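Local structure of yeast glycogen phosphorylase (Saccharomyces cerevisiae, 1YGP) at residues A[412-417]-A[458-463]; A[328-333]-A[421-426]. The protein is a glycogen phosphorylase of the carbohydrate phosphorylase family, a GT-B fold enzyme that carries pyridoxal-5'-phosphate. All blocks are in the same frame, centred on the assembly; numbering follows the deposited sequence.

Contact 1 (A[412-417]-A[458-463]); sequences LEKWPR and IIEENS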
ATOM      1  N   LEU A 412     -22.310 -21.845  19.354  1.00 28.12           N
ATOM      2  CA  LEU A 412     -21.973 -22.646  18.180  1.00 22.16           C
ATOM      3  C   LEU A 412     -22.541 -21.964  16.946  1.00 22.49           C
ATOM      4  O   LEU A 412     -23.666 -21.460  16.950  1.00 24.96           O
ATOM      5  CB  LEU A 412     -22.544 -24.045  18.344  1.00 19.44           C
ATOM      6  CG  LEU A 412     -21.620 -25.170  18.868  1.00 24.93           C
ATOM      7  CD1 LEU A 412     -20.935 -24.797  20.156  1.00 22.87           C
ATOM      8  CD2 LEU A 412     -22.457 -26.395  19.174  1.00 25.55           C
ATOM      9  N   GLU A 413     -21.744 -21.886  15.878  1.00 22.84           N
ATOM     10  CA  GLU A 413     -22.100 -21.174  14.646  1.00 18.25           C
ATOM     11  C   GLU A 413     -23.139 -21.839  13.767  1.00 20.35           C
ATOM     12  O   GLU A 413     -23.002 -23.016  13.403  1.00 22.71           O
ATOM     13  CB  GLU A 413     -20.837 -20.974  13.851  1.00 15.55           C
ATOM     14  CG  GLU A 413     -20.930 -20.307  12.492  1.00 21.02           C
ATOM     15  CD  GLU A 413     -19.573 -20.118  11.836  1.00 22.12           C
ATOM     16  OE1 GLU A 413     -18.762 -19.359  12.355  1.00 26.71           O
ATOM     17  OE2 GLU A 413     -19.322 -20.733  10.803  1.00 29.37           O
ATOM     18  N   LYS A 414     -24.153 -21.080  13.378  1.00 20.17           N
ATOM     19  CA  LYS A 414     -25.183 -21.581  12.487  1.00 21.81           C
ATOM     20  C   LYS A 414     -25.376 -20.535  11.396  1.00 22.52           C
ATOM     21  O   LYS A 414     -25.165 -19.352  11.655  1.00 25.35           O
ATOM     22  CB  LYS A 414     -26.522 -21.740  13.174  1.00 20.06           C
ATOM     23  CG  LYS A 414     -26.556 -22.439  14.496  1.00 22.46           C
ATOM     24  CD  LYS A 414     -28.000 -22.504  14.933  1.00 31.93           C
ATOM     25  CE  LYS A 414     -28.050 -23.006  16.366  1.00 44.58           C
ATOM     26  NZ  LYS A 414     -29.397 -22.941  16.905  1.00 49.33           N
ATOM     27  N   TRP A 415     -25.790 -20.885  10.182  1.00 22.75           N
ATOM     28  CA  TRP A 415     -26.110 -19.907   9.144  1.00 21.69           C
ATOM     29  C   TRP A 415     -27.543 -20.174   8.682  1.00 21.52           C
ATOM     30  O   TRP A 415     -27.956 -21.339   8.661  1.00 25.22           O
ATOM     31  CB  TRP A 415     -25.157 -20.044   7.944  1.00 23.42           C
ATOM     32  CG  TRP A 415     -23.731 -19.669   8.305  1.00 23.76           C
ATOM     33  CD1 TRP A 415     -22.803 -20.620   8.628  1.00 25.32           C
ATOM     34  CD2 TRP A 415     -23.249 -18.395   8.420  1.00 24.44           C
ATOM     35  NE1 TRP A 415     -21.724 -19.962   8.969  1.00 26.52           N
ATOM     36  CE2 TRP A 415     -21.937 -18.635   8.864  1.00 25.83           C
ATOM     37  CE3 TRP A 415     -23.725 -17.097   8.226  1.00 21.09           C
ATOM     38  CZ2 TRP A 415     -21.089 -17.562   9.122  1.00 19.31           C
ATOM     39  CZ3 TRP A 415     -22.873 -16.033   8.487  1.00 18.04           C
ATOM     40  CH2 TRP A 415     -21.572 -16.266   8.929  1.00 21.27           C
ATOM     41  N   PRO A 416     -28.374 -19.193   8.347  1.00 18.85           N
ATOM     42  CA  PRO A 416     -29.744 -19.416   7.887  1.00 19.30           C
ATOM     43  C   PRO A 416     -29.811 -19.864   6.434  1.00 20.63           C
ATOM     44  O   PRO A 416     -29.061 -19.347   5.600  1.00 25.13           O
ATOM     45  CB  PRO A 416     -30.405 -18.085   8.179  1.00 19.40           C
ATOM     46  CG  PRO A 416     -29.299 -17.079   7.968  1.00 17.19           C
ATOM     47  CD  PRO A 416     -28.100 -17.779   8.580  1.00 18.48           C
ATOM     48  N   ARG A 417     -30.720 -20.749   6.035  1.00 22.96           N
ATOM     49  CA  ARG A 417     -30.707 -21.289   4.680  1.00 22.46           C
ATOM     50  C   ARG A 417     -30.902 -20.303   3.551  1.00 22.79           C
ATOM     51  O   ARG A 417     -30.214 -20.386   2.537  1.00 23.08           O
ATOM     52  CB  ARG A 417     -31.741 -22.366   4.577  1.00 20.04           C
ATOM     53  CG  ARG A 417     -31.278 -23.453   5.363  1.00 27.88           C
ATOM     54  N   ILE A 458     -27.861 -31.864  10.752  1.00 21.05           N
ATOM     55  CA  ILE A 458     -27.102 -30.696  10.374  1.00 16.65           C
ATOM     56  C   ILE A 458     -28.114 -29.608  10.065  1.00 16.58           C
ATOM     57  O   ILE A 458     -27.840 -28.467  10.427  1.00 22.44           O
ATOM     58  CB  ILE A 458     -26.222 -30.998   9.143  1.00 13.44           C
ATOM     59  CG1 ILE A 458     -25.150 -32.015   9.499  1.00 13.26           C
ATOM     60  CG2 ILE A 458     -25.560 -29.723   8.654  1.00 14.02           C
ATOM     61  CD1 ILE A 458     -24.358 -32.512   8.267  1.00 11.77           C
ATOM     62  N   ILE A 459     -29.266 -29.826   9.428  1.00 15.10           N
ATOM     63  CA  ILE A 459     -30.177 -28.706   9.215  1.00 16.86           C
ATOM     64  C   ILE A 459     -31.145 -28.678  10.386  1.00 21.90           C
ATOM     65  O   ILE A 459     -31.827 -29.677  10.662  1.00 25.44           O
ATOM     66  CB  ILE A 459     -30.967 -28.836   7.881  1.00 11.25           C
ATOM     67  CG1 ILE A 459     -30.124 -28.399   6.716  1.00 12.34           C
ATOM     68  CG2 ILE A 459     -32.149 -27.882   7.854  1.00 14.96           C
ATOM     69  CD1 ILE A 459     -28.935 -29.286   6.333  1.00 17.89           C
ATOM     70  N   GLU A 460     -31.162 -27.536  11.081  1.00 24.10           N
ATOM     71  CA  GLU A 460     -32.041 -27.264  12.209  1.00 26.37           C
ATOM     72  C   GLU A 460     -33.323 -26.717  11.636  1.00 28.58           C
ATOM     73  O   GLU A 460     -33.325 -25.647  11.025  1.00 27.67           O
ATOM     74  CB  GLU A 460     -31.447 -26.217  13.146  1.00 26.82           C
ATOM     75  CG  GLU A 460     -32.316 -25.835  14.336  1.00 25.14           C
ATOM     76  CD  GLU A 460     -31.629 -24.902  15.322  1.00 28.81           C
ATOM     77  OE1 GLU A 460     -30.873 -25.396  16.156  1.00 33.59           O
ATOM     78  OE2 GLU A 460     -31.844 -23.690  15.273  1.00 31.32           O
ATOM     79  N   GLU A 461     -34.406 -27.459  11.853  1.00 33.68           N
ATOM     80  CA  GLU A 461     -35.721 -27.089  11.356  1.00 39.54           C
ATOM     81  C   GLU A 461     -36.266 -26.104  12.379  1.00 44.02           C
ATOM     82  O   GLU A 461     -36.782 -26.536  13.410  1.00 45.09           O
ATOM     83  CB  GLU A 461     -36.609 -28.317  11.292  1.00 38.30           C
ATOM     84  CG  GLU A 461     -35.994 -29.562  10.677  1.00 39.49           C
ATOM     85  CD  GLU A 461     -35.628 -29.497   9.198  1.00 42.45           C
ATOM     86  OE1 GLU A 461     -36.418 -29.004   8.392  1.00 38.93           O
ATOM     87  OE2 GLU A 461     -34.554 -29.984   8.849  1.00 45.03           O
ATOM     88  N   ASN A 462     -36.118 -24.796  12.184  1.00 49.99           N
ATOM     89  CA  ASN A 462     -36.546 -23.833  13.192  1.00 55.95           C
ATOM     90  C   ASN A 462     -37.537 -22.842  12.612  1.00 60.32           C
ATOM     91  O   ASN A 462     -37.789 -22.776  11.399  1.00 62.67           O
ATOM     92  CB  ASN A 462     -35.354 -23.032  13.747  1.00 50.77           C
ATOM     93  N   SER A 463     -38.124 -22.071  13.527  1.00 62.72           N
ATOM     94  CA  SER A 463     -39.080 -21.047  13.152  1.00 61.23           C
ATOM     95  C   SER A 463     -38.323 -19.773  12.801  1.00 59.00           C
ATOM     96  O   SER A 463     -37.369 -19.398  13.488  1.00 57.68           O
TER
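Lys414 and Glu460 join the segments through a salt bridge that spans the two edge strands of a small three-stranded antiparallel sheet. The strands 414-416 and 459-460 are not direct neighbours, because strand 467-469 runs between them and pairs with both; the CA atoms of Lys414 and Glu460 are accordingly 8.9 Å apart, and their side chains bridge the gap. Each reaches out as a nearly straight chain. In Lys414 the chain leaves with CG opposite the carbonyl carbon (chi1 -48°) and stays extended to the ammonium group, while Glu460 sets CG opposite its backbone N (chi1 178°) and is likewise extended. The two chains cross at a slant and touch through NZ and the carboxylate. Lys414 NZ lies 3.0 Å from Glu460 OE1, which it approaches on the syn side, 18° out of the carboxylate plane. A second, weak bond runs from Lys414 NZ to Glu460 OE2, also at 3.0 Å, making the grip forked.

On strand 414-416 Trp415 is buried and packs on helix 322-350. Its NE1 donates to Glu413 OE2 at 3.1 Å, meeting that oxygen from above the carboxylate plane. Arg469, on the central strand, makes a long, weak ion pair with Glu460 OE1. With Lys414 exposed, the bridge is a surface pairing in which the carboxylate balances the ammonium charge across the sheet, and solvent probably weakens its attraction.

Contact 2 (A[328-333]-A[421-426]); sequences RLKQQY and GHLLPR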
ATOM      1  N   ARG A 328     -19.540 -11.764   6.687  1.00  5.99           N
ATOM      2  CA  ARG A 328     -18.813 -12.764   7.463  1.00  9.70           C
ATOM      3  C   ARG A 328     -18.836 -14.065   6.678  1.00 13.14           C
ATOM      4  O   ARG A 328     -17.779 -14.681   6.500  1.00 15.46           O
ATOM      5  CB  ARG A 328     -19.459 -13.004   8.819  1.00  7.59           C
ATOM      6  CG  ARG A 328     -19.420 -11.781   9.724  1.00 13.62           C
ATOM      7  CD  ARG A 328     -18.293 -11.803  10.730  1.00 15.35           C
ATOM      8  NE  ARG A 328     -18.706 -12.405  11.983  1.00 24.61           N
ATOM      9  CZ  ARG A 328     -18.580 -11.789  13.169  1.00 23.62           C
ATOM     10  NH1 ARG A 328     -18.067 -10.574  13.302  1.00 19.60           N
ATOM     11  NH2 ARG A 328     -18.980 -12.416  14.272  1.00 29.56           N
ATOM     12  N   LEU A 329     -19.982 -14.492   6.125  1.00 12.33           N
ATOM     13  CA  LEU A 329     -19.995 -15.722   5.367  1.00 10.79           C
ATOM     14  C   LEU A 329     -19.139 -15.596   4.111  1.00 11.62           C
ATOM     15  O   LEU A 329     -18.330 -16.477   3.806  1.00  9.32           O
ATOM     16  CB  LEU A 329     -21.432 -16.088   4.995  1.00 13.27           C
ATOM     17  CG  LEU A 329     -21.666 -17.495   4.383  1.00 18.69           C
ATOM     18  CD1 LEU A 329     -21.157 -18.610   5.317  1.00 14.43           C
ATOM     19  CD2 LEU A 329     -23.141 -17.656   4.113  1.00 13.32           C
ATOM     20  N   LYS A 330     -19.233 -14.443   3.448  1.00 17.05           N
ATOM     21  CA  LYS A 330     -18.528 -14.108   2.210  1.00 14.20           C
ATOM     22  C   LYS A 330     -17.019 -14.208   2.407  1.00 10.22           C
ATOM     23  O   LYS A 330     -16.301 -14.830   1.634  1.00 11.45           O
ATOM     24  CB  LYS A 330     -18.983 -12.706   1.841  1.00 10.58           C
ATOM     25  CG  LYS A 330     -19.026 -12.333   0.378  1.00 18.55           C
ATOM     26  CD  LYS A 330     -20.036 -11.196   0.329  1.00 19.09           C
ATOM     27  CE  LYS A 330     -20.369 -10.731  -1.087  1.00 21.90           C
ATOM     28  NZ  LYS A 330     -21.377  -9.685  -1.023  1.00 22.76           N
ATOM     29  N   GLN A 331     -16.542 -13.661   3.513  1.00  9.52           N
ATOM     30  CA  GLN A 331     -15.151 -13.689   3.923  1.00 10.44           C
ATOM     31  C   GLN A 331     -14.701 -15.119   4.234  1.00 10.64           C
ATOM     32  O   GLN A 331     -13.672 -15.573   3.726  1.00 11.69           O
ATOM     33  CB  GLN A 331     -15.081 -12.737   5.114  1.00  8.23           C
ATOM     34  CG  GLN A 331     -13.818 -12.536   5.903  1.00  6.17           C
ATOM     35  CD  GLN A 331     -13.994 -11.402   6.920  1.00  4.36           C
ATOM     36  OE1 GLN A 331     -14.574 -11.576   7.991  1.00 10.89           O
ATOM     37  NE2 GLN A 331     -13.514 -10.190   6.697  1.00  2.00           N
ATOM     38  N   GLN A 332     -15.469 -15.890   5.019  1.00 12.39           N
ATOM     39  CA  GLN A 332     -15.138 -17.270   5.375  1.00  8.65           C
ATOM     40  C   GLN A 332     -15.134 -18.164   4.138  1.00  8.46           C
ATOM     41  O   GLN A 332     -14.311 -19.089   4.029  1.00  6.05           O
ATOM     42  CB  GLN A 332     -16.141 -17.830   6.380  1.00  8.84           C
ATOM     43  CG  GLN A 332     -16.175 -17.127   7.722  1.00 13.54           C
ATOM     44  CD  GLN A 332     -17.037 -17.801   8.775  1.00 15.30           C
ATOM     45  OE1 GLN A 332     -16.757 -17.739   9.978  1.00 21.33           O
ATOM     46  NE2 GLN A 332     -18.106 -18.492   8.421  1.00 22.31           N
ATOM     47  N   TYR A 333     -16.012 -17.898   3.158  1.00  5.99           N
ATOM     48  CA  TYR A 333     -15.934 -18.659   1.932  1.00  7.04           C
ATOM     49  C   TYR A 333     -14.648 -18.276   1.203  1.00  7.15           C
ATOM     50  O   TYR A 333     -13.851 -19.189   0.990  1.00  9.52           O
ATOM     51  CB  TYR A 333     -17.123 -18.405   0.998  1.00  8.88           C
ATOM     52  CG  TYR A 333     -17.027 -19.302  -0.229  1.00 11.39           C
ATOM     53  CD1 TYR A 333     -16.571 -20.618  -0.108  1.00 11.29           C
ATOM     54  CD2 TYR A 333     -17.304 -18.789  -1.490  1.00 14.25           C
ATOM     55  CE1 TYR A 333     -16.374 -21.402  -1.238  1.00 16.02           C
ATOM     56  CE2 TYR A 333     -17.116 -19.570  -2.630  1.00 13.28           C
ATOM     57  CZ  TYR A 333     -16.643 -20.869  -2.493  1.00 13.21           C
ATOM     58  OH  TYR A 333     -16.386 -21.644  -3.601  1.00 12.99           O
ATOM     59  N   GLY A 421     -27.955 -20.079   0.985  1.00 13.17           N
ATOM     60  CA  GLY A 421     -28.334 -20.585  -0.313  1.00 13.95           C
ATOM     61  C   GLY A 421     -28.066 -19.580  -1.413  1.00 16.93           C
ATOM     62  O   GLY A 421     -27.499 -19.901  -2.460  1.00 19.02           O
ATOM     63  N   HIS A 422     -28.428 -18.332  -1.131  1.00 16.24           N
ATOM     64  CA  HIS A 422     -28.323 -17.244  -2.080  1.00 15.40           C
ATOM     65  C   HIS A 422     -26.903 -16.916  -2.460  1.00 15.00           C
ATOM     66  O   HIS A 422     -26.618 -16.460  -3.564  1.00 13.13           O
ATOM     67  CB  HIS A 422     -28.997 -16.011  -1.476  1.00 23.33           C
ATOM     68  CG  HIS A 422     -28.791 -14.710  -2.234  1.00 25.62           C
ATOM     69  ND1 HIS A 422     -29.132 -14.405  -3.485  1.00 28.03           N
ATOM     70  CD2 HIS A 422     -28.144 -13.626  -1.691  1.00 25.87           C
ATOM     71  CE1 HIS A 422     -28.716 -13.186  -3.727  1.00 29.83           C
ATOM     72  NE2 HIS A 422     -28.124 -12.733  -2.642  1.00 31.08           N
ATOM     73  N   LEU A 423     -26.059 -17.006  -1.455  1.00 18.53           N
ATOM     74  CA  LEU A 423     -24.668 -16.647  -1.607  1.00 21.52           C
ATOM     75  C   LEU A 423     -23.882 -17.827  -2.131  1.00 21.99           C
ATOM     76  O   LEU A 423     -22.930 -17.658  -2.899  1.00 22.74           O
ATOM     77  CB  LEU A 423     -24.187 -16.188  -0.240  1.00 23.62           C
ATOM     78  CG  LEU A 423     -22.962 -15.324   0.013  1.00 28.65           C
ATOM     79  CD1 LEU A 423     -21.904 -16.214   0.604  1.00 25.12           C
ATOM     80  CD2 LEU A 423     -22.554 -14.556  -1.246  1.00 27.70           C
ATOM     81  N   LEU A 424     -24.276 -19.032  -1.730  1.00 22.16           N
ATOM     82  CA  LEU A 424     -23.568 -20.238  -2.091  1.00 23.16           C
ATOM     83  C   LEU A 424     -24.546 -21.342  -2.541  1.00 22.55           C
ATOM     84  O   LEU A 424     -24.719 -22.332  -1.810  1.00 29.64           O
ATOM     85  CB  LEU A 424     -22.702 -20.629  -0.846  1.00 16.10           C
ATOM     86  CG  LEU A 424     -21.652 -19.606  -0.314  1.00 11.71           C
ATOM     87  CD1 LEU A 424     -20.827 -20.178   0.807  1.00  7.41           C
ATOM     88  CD2 LEU A 424     -20.682 -19.253  -1.410  1.00  7.96           C
ATOM     89  N   PRO A 425     -25.173 -21.285  -3.738  1.00 16.85           N
ATOM     90  CA  PRO A 425     -26.189 -22.240  -4.167  1.00 14.28           C
ATOM     91  C   PRO A 425     -25.776 -23.709  -4.247  1.00 13.67           C
ATOM     92  O   PRO A 425     -26.452 -24.590  -3.715  1.00 13.37           O
ATOM     93  CB  PRO A 425     -26.676 -21.682  -5.489  1.00 12.61           C
ATOM     94  CG  PRO A 425     -25.694 -20.638  -5.938  1.00 12.85           C
ATOM     95  CD  PRO A 425     -25.211 -20.107  -4.607  1.00 16.80           C
ATOM     96  N   ARG A 426     -24.630 -24.035  -4.838  1.00 14.68           N
ATOM     97  CA  ARG A 426     -24.174 -25.423  -4.933  1.00 12.92           C
ATOM     98  C   ARG A 426     -23.745 -25.987  -3.587  1.00 11.37           C
ATOM     99  O   ARG A 426     -23.967 -27.158  -3.288  1.00 14.01           O
ATOM    100  CB  ARG A 426     -23.006 -25.500  -5.924  1.00 11.90           C
ATOM    101  CG  ARG A 426     -22.403 -26.874  -6.147  1.00 17.52           C
ATOM    102  CD  ARG A 426     -23.449 -27.773  -6.781  1.00 22.74           C
ATOM    103  NE  ARG A 426     -22.904 -29.018  -7.303  1.00 19.78           N
ATOM    104  CZ  ARG A 426     -23.410 -30.184  -6.937  1.00 20.71           C
ATOM    105  NH1 ARG A 426     -24.429 -30.260  -6.084  1.00 18.00           N
ATOM    106  NH2 ARG A 426     -22.903 -31.298  -7.448  1.00 18.94           N
TER
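Lys330 and Leu423 mark the closest backbone approach, 7.7 Å between their CA atoms; the CA atoms of Tyr333 and Leu424 are 8.8 Å apart. Segment 328-333 is a regular turn and a half of helix 322-350, with Tyr333 N bonded to Leu329 O. Segment 421-426, by contrast, contains a break: helix 417-423 stops, Leu424 leaves helical geometry and then serves as N-cap residue of helix 425-445. Both Leu423 and Leu424 direct their CB toward the long helix.

Leu423 CD1 sits 4.0 Å from Leu329 CD2 and equally near Leu329 CG, the two side chains sliding past one another in opposite senses. The same methyl approaches the backbone of helix 322-350 at Lys330 N, and the aliphatic part of Lys330 flanks the other branch, its CE 4.4 Å from Leu423 CD2. The ammonium group of Lys330 is engaged by Tyr233 and Glu326. This apolar seam belongs to the GT-B domain that holds the nine-stranded mixed sheet, where it joins helix 322-350 to the kink between helices 417-423 and 425-445.

Leu424 lays both methyls against one side of Tyr333. Its CD2 approaches the ring obliquely, 3.4 Å from Tyr333 CD2 and close to CE2 as well, whereas its CD1 lies near Tyr333 CB and 4.0 Å from Tyr333 CG. Tyr333 has CG opposite its backbone N (chi1 -176°), which carries the ring across to the kink. There His427 meets the ring with planes at about 65°, and Glu376 hydrogen-bonds Tyr333 OH, while Leu372 packs against both Tyr333 and Leu424.

In the fold
From the N terminus the chain first lays down 328-333 on helix 322-350, then passes strands 361-366 and 400-404 of the nine-stranded sheet before reaching 412-417. Helix 417-423 follows directly, and at 421-426 contact 2 closes its loop of 87 intervening residues. The chain continues along helix 425-445 to 458-463, where contact 1 closes a shorter loop of 40 residues, mostly helical. The two loops therefore cross. Their centres lie 14 Å apart, and the contacts also touch directly: Trp415 CE2 is 3.6 Å from Leu329 CD1. Helix 322-350 thus meets both the small antiparallel sheet and the break between helices 417-423 and 425-445.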